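Local coordinates for DegV domain-containing protein Cgl2349/cg2579 (Corynebacterium glutamicum, PDB 3EGL) that binds long-chain fatty acids such as palmitate and may play a role in lipid transport or fatty acid metabolism, at residues A[14-18]-A[19-23]; A[158-162]-A[163-167]; A[201-205]-A[206-210]. All blocks are in the same frame, centred on the assembly; numbering follows the deposited sequence.

All three contacts are local, and they follow one another along the chain. Contact 1 is the start of helix 18-23, contact 2 a turn in the loop between strands 137-142 and 171-175, and contact 3 the link from helix 196-203 to strand 209-215. None of them touches another. Contacts 1 and 3 come nearest, at about 8 Å between nearest atoms; contacts 1 and 2 lie on opposite sides of the chain's centre, with their own centres about 35 Å apart. Bound palmitic acid lies about 12 Å from the side chain of Leu16 and about 11 Å from that of Leu166. All three contacts lie away from the palmitate-binding residues Thr42 and Ser76.

Contact 1. Residues A[14-18]-A[19-23]; sequences ACLPT and HVAED
Pro17 and Val20 meet at the first turn of helix 18-23, where Pro17 holds the N-cap position. Two backbone hydrogen bonds set the turn. Ala21 N donates to Pro17 O at 3.0 Å, and Glu22 N donates to Thr18 O at 2.9 Å. Both are nearly straight, with N-H...O angles of 172° and 170°. They are the i to i+4 bonds of an alpha helix, and they begin at the cap residue itself.

Apolar contacts flank this turn. The Pro17 ring lies alongside Val20, with Pro17 CB 3.9 Å from Val20 CG2. Leu16 reaches the helix with both branches: its CD2 is 4.4 Å from Val20 CG1, and its CD1 is 4.4 Å from Ala21 CB.

The imidazole of His19 folds back towards the cap. Its CG sits between the backbone N and the carbonyl carbon (chi1 72°), which brings CE1 to 3.8 Å from Pro17 CB. Val20 CG2 lies over one face of the ring, 3.6 Å above its plane and offset toward the rim.

On the exposed side, Thr18 and Glu22 run side by side. Thr18 CG2 is 3.9 Å from Glu22 OE2.

Leu16 and Val20 pack on Met111 of helix 104-116. Pro17 and Val20 also touch Met239 of strand 237-242. Leu16 meets Ile26 and Ala21 meets Val28, both of strand 26-35.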
ATOM      1  N   ALA A  14       0.031  -3.518  -3.052  1.00 24.10           N
ATOM      2  CA  ALA A  14      -1.047  -3.338  -2.073  1.00 24.40           C
ATOM      3  C   ALA A  14      -0.965  -4.328  -0.890  1.00 24.77           C
ATOM      4  O   ALA A  14      -1.635  -4.116   0.121  1.00 24.90           O
ATOM      5  CB  ALA A  14      -2.461  -3.406  -2.735  1.00 22.42           C
ATOM      6  N   CYS A  15      -0.228  -5.431  -1.065  1.00 24.85           N
ATOM      7  CA  CYS A  15      -0.078  -6.479  -0.041  1.00 27.14           C
ATOM      8  C   CYS A  15      -1.329  -7.276   0.358  1.00 27.50           C
ATOM      9  O   CYS A  15      -1.372  -7.824   1.469  1.00 28.21           O
ATOM     10  CB  CYS A  15       0.567  -5.924   1.242  1.00 26.48           C
ATOM     11  SG  CYS A  15       2.197  -5.212   0.944  1.00 29.44           S
ATOM     12  N   LEU A  16      -2.336  -7.346  -0.500  1.00 27.07           N
ATOM     13  CA  LEU A  16      -3.513  -8.074  -0.099  1.00 27.50           C
ATOM     14  C   LEU A  16      -3.126  -9.526   0.013  1.00 28.03           C
ATOM     15  O   LEU A  16      -2.423 -10.043  -0.846  1.00 28.09           O
ATOM     16  CB  LEU A  16      -4.640  -7.947  -1.107  1.00 27.61           C
ATOM     17  CG  LEU A  16      -5.346  -6.603  -1.154  1.00 27.96           C
ATOM     18  CD1 LEU A  16      -6.209  -6.608  -2.417  1.00 31.16           C
ATOM     19  CD2 LEU A  16      -6.186  -6.366   0.099  1.00 23.67           C
ATOM     20  N   PRO A  17      -3.562 -10.196   1.090  1.00 28.69           N
ATOM     21  CA  PRO A  17      -3.389 -11.652   1.103  1.00 28.77           C
ATOM     22  C   PRO A  17      -4.118 -12.250  -0.074  1.00 29.73           C
ATOM     23  O   PRO A  17      -5.195 -11.779  -0.486  1.00 28.36           O
ATOM     24  CB  PRO A  17      -4.051 -12.078   2.403  1.00 28.39           C
ATOM     25  CG  PRO A  17      -3.895 -10.877   3.283  1.00 29.05           C
ATOM     26  CD  PRO A  17      -4.142  -9.697   2.350  1.00 28.23           C
ATOM     27  N   THR A  18      -3.489 -13.265  -0.635  1.00 31.26           N
ATOM     28  CA  THR A  18      -3.998 -13.938  -1.805  1.00 33.07           C
ATOM     29  C   THR A  18      -5.443 -14.365  -1.669  1.00 33.05           C
ATOM     30  O   THR A  18      -6.247 -14.050  -2.535  1.00 33.23           O
ATOM     31  CB  THR A  18      -3.088 -15.106  -2.170  1.00 33.84           C
ATOM     32  OG1 THR A  18      -1.836 -14.551  -2.606  1.00 36.88           O
ATOM     33  CG2 THR A  18      -3.662 -15.904  -3.317  1.00 34.56           C
ATOM     34  N   HIS A  19      -5.786 -15.039  -0.577  1.00 33.55           N
ATOM     35  CA  HIS A  19      -7.153 -15.551  -0.411  1.00 33.57           C
ATOM     36  C   HIS A  19      -8.191 -14.419  -0.263  1.00 32.94           C
ATOM     37  O   HIS A  19      -9.336 -14.574  -0.698  1.00 33.71           O
ATOM     38  CB  HIS A  19      -7.234 -16.554   0.756  1.00 34.04           C
ATOM     39  CG  HIS A  19      -7.120 -15.901   2.096  1.00 35.93           C
ATOM     40  ND1 HIS A  19      -5.903 -15.556   2.655  1.00 36.82           N
ATOM     41  CD2 HIS A  19      -8.072 -15.454   2.952  1.00 36.41           C
ATOM     42  CE1 HIS A  19      -6.115 -14.949   3.814  1.00 37.93           C
ATOM     43  NE2 HIS A  19      -7.420 -14.885   4.021  1.00 36.55           N
ATOM     44  N   VAL A  20      -7.798 -13.279   0.311  1.00 31.80           N
ATOM     45  CA  VAL A  20      -8.660 -12.093   0.339  1.00 31.14           C
ATOM     46  C   VAL A  20      -8.920 -11.512  -1.067  1.00 31.81           C
ATOM     47  O   VAL A  20     -10.081 -11.243  -1.445  1.00 32.65           O
ATOM     48  CB  VAL A  20      -8.055 -11.005   1.243  1.00 31.47           C
ATOM     49  CG1 VAL A  20      -8.866  -9.705   1.187  1.00 30.56           C
ATOM     50  CG2 VAL A  20      -7.919 -11.520   2.689  1.00 31.81           C
ATOM     51  N   ALA A  21      -7.853 -11.314  -1.843  1.00 30.91           N
ATOM     52  CA  ALA A  21      -7.994 -10.835  -3.219  1.00 30.50           C
ATOM     53  C   ALA A  21      -8.914 -11.772  -3.994  1.00 30.40           C
ATOM     54  O   ALA A  21      -9.830 -11.321  -4.690  1.00 30.06           O
ATOM     55  CB  ALA A  21      -6.632 -10.708  -3.896  1.00 29.59           C
ATOM     56  N   GLU A  22      -8.687 -13.071  -3.838  1.00 31.16           N
ATOM     57  CA  GLU A  22      -9.561 -14.099  -4.433  1.00 33.23           C
ATOM     58  C   GLU A  22     -11.019 -14.051  -3.953  1.00 32.96           C
ATOM     59  O   GLU A  22     -11.930 -13.974  -4.778  1.00 33.30           O
ATOM     60  CB  GLU A  22      -8.991 -15.503  -4.258  1.00 33.40           C
ATOM     61  CG  GLU A  22      -7.985 -15.866  -5.341  1.00 38.32           C
ATOM     62  CD  GLU A  22      -7.125 -17.079  -4.966  1.00 46.23           C
ATOM     63  OE1 GLU A  22      -7.301 -17.622  -3.844  1.00 50.40           O
ATOM     64  OE2 GLU A  22      -6.278 -17.498  -5.797  1.00 49.22           O
ATOM     65  N   ASP A  23     -11.236 -14.077  -2.639  0.70 32.74           N
ATOM     66  CA  ASP A  23     -12.592 -14.016  -2.109  0.70 32.21           C
ATOM     67  C   ASP A  23     -13.344 -12.792  -2.617  0.70 31.76           C
ATOM     68  O   ASP A  23     -14.518 -12.911  -2.966  0.70 32.29           O
ATOM     69  CB  ASP A  23     -12.612 -14.094  -0.574  0.70 32.23           C
ATOM     70  CG  ASP A  23     -12.126 -15.454  -0.035  0.70 33.22           C
ATOM     71  OD1 ASP A  23     -12.050 -16.454  -0.784  0.70 32.22           O
ATOM     72  OD2 ASP A  23     -11.803 -15.518   1.173  0.70 36.40           O
TER

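Contact 2. Residues A[158-162]-A[163-167]; sequences ATAMV and STALA
Ala160 packs against Ala165 and Leu166 across a bend of the chain, and this is the compact part of the contact. The methyl carbon Ala160 CB is 3.7 Å from Ala165 CB. It is also 3.9 Å from Leu166 CD2. Leu166 CG lies beside its own backbone N, anti to the carbonyl carbon (chi1 -65°), and the end of the side chain comes back to the Ala160 methyl. Ala160 and Leu166 are both buried.

A backbone bond joins Val162 to Ala165. Ala165 N donates to Val162 O at 2.8 Å, with an N-H...O angle of 156°. The donor stands above the carbonyl plane, 38° out of it. Leu166 N then bonds to Ser163 O at 3.0 Å, and Ala167 N to Thr164 O at 3.1 Å. These successive i to i+3 bonds mark a short 3-10 segment, 163-166.

The other side is exposed. There Val162 and Thr164 lie side by side and point the same way. Val162 CG1 is 3.3 Å from Thr164 OG1, a close approach of a methyl group to a hydroxyl. The CB of selenomethionine Met161 points away from the 3-10 segment.

The contact belongs to the loop between strands 137-142 and 171-175. Leu166 and Thr159 both touch Ile181 of strand 178-181, an edge strand of its sheet. Leu166 also meets Ile149, while Ser163 packs on Ile146 and Trp150 of the same loop.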
ATOM      1  N   ALA A 158      17.161  15.831   0.570  1.00 40.09           N
ATOM      2  CA  ALA A 158      16.503  16.682   1.557  1.00 40.21           C
ATOM      3  C   ALA A 158      16.148  15.874   2.827  1.00 40.38           C
ATOM      4  O   ALA A 158      16.383  16.333   3.947  1.00 41.07           O
ATOM      5  CB  ALA A 158      15.261  17.332   0.952  1.00 39.58           C
ATOM      6  N   THR A 159      15.606  14.673   2.648  1.00 40.13           N
ATOM      7  CA  THR A 159      15.301  13.789   3.777  1.00 39.96           C
ATOM      8  C   THR A 159      16.582  13.290   4.489  1.00 39.81           C
ATOM      9  O   THR A 159      16.667  13.324   5.726  1.00 39.59           O
ATOM     10  CB  THR A 159      14.363  12.574   3.364  1.00 39.97           C
ATOM     11  OG1 THR A 159      13.178  13.069   2.727  1.00 40.61           O
ATOM     12  CG2 THR A 159      13.959  11.737   4.570  1.00 38.32           C
ATOM     13  N   ALA A 160      17.561  12.814   3.717  1.00 39.38           N
ATOM     14  CA  ALA A 160      18.817  12.329   4.306  1.00 38.88           C
ATOM     15  C   ALA A 160      19.954  12.397   3.292  1.00 38.43           C
ATOM     16  O   ALA A 160      19.919  11.715   2.264  1.00 38.13           O
ATOM     17  CB  ALA A 160      18.635  10.891   4.870  1.00 38.91           C
HETATM   18  N   MSE A 161      20.950  13.239   3.564  1.00 38.37           N
HETATM   19  CA  MSE A 161      22.088  13.385   2.643  1.00 38.19           C
HETATM   20  C   MSE A 161      23.059  12.213   2.661  1.00 37.05           C
HETATM   21  O   MSE A 161      23.760  11.952   1.687  1.00 36.52           O
HETATM   22  CB  MSE A 161      22.845  14.654   2.938  1.00 38.46           C
HETATM   23  CG  MSE A 161      22.245  15.847   2.252  1.00 42.29           C
HETATM   24 SE   MSE A 161      23.200  17.286   3.040  0.90 50.86          SE
HETATM   25  CE  MSE A 161      24.456  17.669   1.612  1.00 46.74           C
ATOM     26  N   VAL A 162      23.071  11.505   3.781  1.00 35.91           N
ATOM     27  CA  VAL A 162      23.972  10.392   4.000  1.00 34.90           C
ATOM     28  C   VAL A 162      23.145   9.398   4.820  1.00 34.49           C
ATOM     29  O   VAL A 162      22.339   9.823   5.658  1.00 34.50           O
ATOM     30  CB  VAL A 162      25.266  10.939   4.655  1.00 34.79           C
ATOM     31  CG1 VAL A 162      25.672  10.212   5.876  1.00 34.63           C
ATOM     32  CG2 VAL A 162      26.373  11.000   3.637  1.00 33.91           C
ATOM     33  N   SER A 163      23.286   8.096   4.552  1.00 33.15           N
ATOM     34  CA  SER A 163      22.494   7.075   5.249  1.00 32.05           C
ATOM     35  C   SER A 163      22.532   7.237   6.787  1.00 31.82           C
ATOM     36  O   SER A 163      21.557   6.925   7.458  1.00 30.54           O
ATOM     37  CB  SER A 163      22.948   5.661   4.878  1.00 32.21           C
ATOM     38  OG  SER A 163      24.297   5.436   5.301  1.00 31.75           O
ATOM     39  N   THR A 164      23.659   7.705   7.330  1.00 31.48           N
ATOM     40  CA  THR A 164      23.749   8.105   8.748  1.00 32.05           C
ATOM     41  C   THR A 164      22.563   8.925   9.265  1.00 31.82           C
ATOM     42  O   THR A 164      22.141   8.729  10.397  1.00 32.26           O
ATOM     43  CB  THR A 164      25.037   8.901   9.029  1.00 31.51           C
ATOM     44  OG1 THR A 164      26.130   8.188   8.469  1.00 34.13           O
ATOM     45  CG2 THR A 164      25.298   9.051  10.514  1.00 31.37           C
ATOM     46  N   ALA A 165      22.024   9.822   8.434  1.00 31.69           N
ATOM     47  CA  ALA A 165      20.918  10.716   8.829  1.00 30.85           C
ATOM     48  C   ALA A 165      19.615   9.989   9.100  1.00 30.29           C
ATOM     49  O   ALA A 165      18.637  10.595   9.544  1.00 30.59           O
ATOM     50  CB  ALA A 165      20.704  11.832   7.758  1.00 30.46           C
ATOM     51  N   LEU A 166      19.575   8.699   8.794  1.00 29.84           N
ATOM     52  CA  LEU A 166      18.360   7.917   9.032  1.00 29.44           C
ATOM     53  C   LEU A 166      18.347   7.253  10.407  1.00 29.76           C
ATOM     54  O   LEU A 166      17.324   6.678  10.827  1.00 29.78           O
ATOM     55  CB  LEU A 166      18.183   6.831   7.979  1.00 28.87           C
ATOM     56  CG  LEU A 166      17.945   7.205   6.537  1.00 28.50           C
ATOM     57  CD1 LEU A 166      18.060   5.952   5.656  1.00 26.64           C
ATOM     58  CD2 LEU A 166      16.606   7.922   6.363  1.00 27.78           C
ATOM     59  N   ALA A 167      19.474   7.305  11.104  1.00 29.27           N
ATOM     60  CA  ALA A 167      19.620   6.479  12.294  1.00 30.36           C
ATOM     61  C   ALA A 167      19.677   5.007  11.850  1.00 30.19           C
ATOM     62  O   ALA A 167      19.846   4.715  10.662  1.00 30.77           O
ATOM     63  CB  ALA A 167      18.458   6.736  13.320  1.00 29.48           C
TER

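Contact 3. Residues A[201-205]-A[206-210]; sequences IRADG and EPVFI
Ala203 and Glu206 close a type I' beta turn that leads from the end of helix 196-203 toward strand 209-215. Glu206 N donates to Ala203 O at 3.2 Å, with an N-H...O angle of 155°. The donor stands well above the carbonyl plane, 63° out of it. Asp204 and Gly205 fill the two middle positions, both with positive phi, as this turn type requires.

A methyl contact spans the turn beyond the hydrogen bond. Ala203 CB meets Val208 CG2 at 3.6 Å, and both residues are buried. With CG1 anti to the backbone N (chi1 -171°), Val208 CG2 lies anti to the carbonyl carbon and is the branch that reaches Ala203. The oxygen of water 1 lies 3.3 Å from Ala203 O and 3.1 Å from Pro207 O. The water can donate to either, but it has more acceptors in reach than protons, so it cannot serve them all at once.

Glu206 folds along the turn: its CG lies 3.6 Å from Asp204 O, and the chain bends at chi2.

Val208 N bonds to the hydroxyl of Ser236, and the Val208 backbone pairs with Ser237 of strand 237-242. The Val208 side chain packs on Ala260 of strand 255-261. From the helix, Arg202 makes a salt bridge to Glu138 of strand 137-142.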
ATOM      1  N   ILE A 201      -1.909   8.707  19.147  1.00 30.73           N
ATOM      2  CA  ILE A 201      -2.297  10.124  18.976  1.00 30.98           C
ATOM      3  C   ILE A 201      -3.279  10.261  17.799  1.00 30.79           C
ATOM      4  O   ILE A 201      -4.266  10.966  17.912  1.00 31.05           O
ATOM      5  CB  ILE A 201      -1.087  11.069  18.655  1.00 31.31           C
ATOM      6  CG1 ILE A 201       0.158  10.785  19.541  1.00 32.58           C
ATOM      7  CG2 ILE A 201      -1.513  12.535  18.641  1.00 28.81           C
ATOM      8  CD1 ILE A 201       0.067  11.114  20.949  1.00 30.77           C
ATOM      9  N   ARG A 202      -2.971   9.592  16.682  1.00 30.15           N
ATOM     10  CA  ARG A 202      -3.683   9.762  15.431  1.00 30.42           C
ATOM     11  C   ARG A 202      -5.080   9.166  15.448  1.00 31.17           C
ATOM     12  O   ARG A 202      -5.973   9.658  14.744  1.00 31.36           O
ATOM     13  CB  ARG A 202      -2.871   9.142  14.298  1.00 30.53           C
ATOM     14  CG  ARG A 202      -3.492   9.169  12.904  1.00 29.41           C
ATOM     15  CD  ARG A 202      -3.625  10.578  12.317  1.00 27.10           C
ATOM     16  NE  ARG A 202      -4.250  10.527  11.003  1.00 24.71           N
ATOM     17  CZ  ARG A 202      -5.563  10.436  10.784  1.00 25.53           C
ATOM     18  NH1 ARG A 202      -6.402  10.387  11.796  1.00 23.53           N
ATOM     19  NH2 ARG A 202      -6.041  10.391   9.542  1.00 23.56           N
ATOM     20  N   ALA A 203      -5.248   8.095  16.232  1.00 31.46           N
ATOM     21  CA  ALA A 203      -6.537   7.462  16.478  1.00 31.81           C
ATOM     22  C   ALA A 203      -7.543   8.446  17.102  1.00 32.72           C
ATOM     23  O   ALA A 203      -8.727   8.453  16.755  1.00 32.04           O
ATOM     24  CB  ALA A 203      -6.339   6.283  17.402  1.00 32.02           C
ATOM     25  N   ASP A 204      -7.042   9.243  18.052  1.00 34.08           N
ATOM     26  CA  ASP A 204      -7.804  10.290  18.726  1.00 35.53           C
ATOM     27  C   ASP A 204      -9.070   9.715  19.419  1.00 35.49           C
ATOM     28  O   ASP A 204     -10.193  10.231  19.260  1.00 35.29           O
ATOM     29  CB  ASP A 204      -8.121  11.420  17.725  1.00 35.93           C
ATOM     30  CG  ASP A 204      -8.585  12.690  18.404  1.00 38.83           C
ATOM     31  OD1 ASP A 204      -7.905  13.151  19.358  1.00 41.15           O
ATOM     32  OD2 ASP A 204      -9.638  13.229  17.986  1.00 41.88           O
ATOM     33  N   GLY A 205      -8.871   8.610  20.149  1.00 35.34           N
ATOM     34  CA  GLY A 205      -9.941   7.954  20.892  1.00 34.98           C
ATOM     35  C   GLY A 205     -10.933   7.142  20.082  1.00 35.26           C
ATOM     36  O   GLY A 205     -11.899   6.612  20.632  1.00 35.59           O
ATOM     37  N   GLU A 206     -10.710   7.026  18.783  1.00 35.28           N
ATOM     38  CA  GLU A 206     -11.618   6.265  17.928  1.00 35.52           C
ATOM     39  C   GLU A 206     -10.955   4.981  17.449  1.00 34.30           C
ATOM     40  O   GLU A 206      -9.770   4.986  17.193  1.00 34.04           O
ATOM     41  CB  GLU A 206     -12.013   7.094  16.721  1.00 35.93           C
ATOM     42  CG  GLU A 206     -12.485   8.449  17.090  1.00 39.24           C
ATOM     43  CD  GLU A 206     -13.975   8.528  17.105  1.00 44.00           C
ATOM     44  OE1 GLU A 206     -14.613   7.915  17.990  1.00 46.10           O
ATOM     45  OE2 GLU A 206     -14.505   9.207  16.205  1.00 47.28           O
ATOM     46  N   PRO A 207     -11.734   3.882  17.342  1.00 33.92           N
ATOM     47  CA  PRO A 207     -11.280   2.600  16.800  1.00 32.91           C
ATOM     48  C   PRO A 207     -10.643   2.765  15.430  1.00 31.97           C
ATOM     49  O   PRO A 207     -11.050   3.600  14.647  1.00 31.47           O
ATOM     50  CB  PRO A 207     -12.577   1.801  16.660  1.00 33.16           C
ATOM     51  CG  PRO A 207     -13.695   2.836  16.801  1.00 33.84           C
ATOM     52  CD  PRO A 207     -13.143   3.801  17.772  1.00 33.01           C
ATOM     53  N   VAL A 208      -9.639   1.950  15.170  1.00 30.97           N
ATOM     54  CA  VAL A 208      -8.826   2.059  14.000  1.00 30.16           C
ATOM     55  C   VAL A 208      -8.873   0.716  13.298  1.00 29.71           C
ATOM     56  O   VAL A 208      -9.007  -0.325  13.926  1.00 30.31           O
ATOM     57  CB  VAL A 208      -7.353   2.298  14.415  1.00 30.59           C
ATOM     58  CG1 VAL A 208      -6.490   2.632  13.190  1.00 31.33           C
ATOM     59  CG2 VAL A 208      -7.252   3.413  15.458  1.00 29.87           C
ATOM     60  N   PHE A 209      -8.722   0.709  11.991  1.00 28.79           N
ATOM     61  CA  PHE A 209      -8.452  -0.558  11.335  1.00 28.03           C
ATOM     62  C   PHE A 209      -6.947  -0.673  10.993  1.00 27.49           C
ATOM     63  O   PHE A 209      -6.391   0.230  10.384  1.00 27.67           O
ATOM     64  CB  PHE A 209      -9.352  -0.729  10.113  1.00 27.43           C
ATOM     65  CG  PHE A 209      -8.903  -1.809   9.172  1.00 28.29           C
ATOM     66  CD1 PHE A 209      -9.326  -3.120   9.347  1.00 29.43           C
ATOM     67  CD2 PHE A 209      -8.055  -1.518   8.111  1.00 30.37           C
ATOM     68  CE1 PHE A 209      -8.923  -4.124   8.461  1.00 30.89           C
ATOM     69  CE2 PHE A 209      -7.639  -2.524   7.232  1.00 32.82           C
ATOM     70  CZ  PHE A 209      -8.077  -3.838   7.421  1.00 31.82           C
ATOM     71  N   ILE A 210      -6.313  -1.791  11.352  1.00 26.76           N
ATOM     72  CA  ILE A 210      -4.874  -1.934  11.192  1.00 26.80           C
ATOM     73  C   ILE A 210      -4.418  -3.182  10.451  1.00 26.97           C
ATOM     74  O   ILE A 210      -4.790  -4.312  10.778  1.00 26.52           O
ATOM     75  CB  ILE A 210      -4.146  -2.005  12.578  1.00 27.23           C
ATOM     76  CG1 ILE A 210      -4.417  -0.773  13.424  1.00 27.88           C
ATOM     77  CG2 ILE A 210      -2.624  -2.167  12.385  1.00 26.05           C
ATOM     78  CD1 ILE A 210      -3.559   0.421  13.041  1.00 27.94           C
TER
HETATM   79  O   HOH W   1      -9.587   6.325  14.451  1.00 22.57           O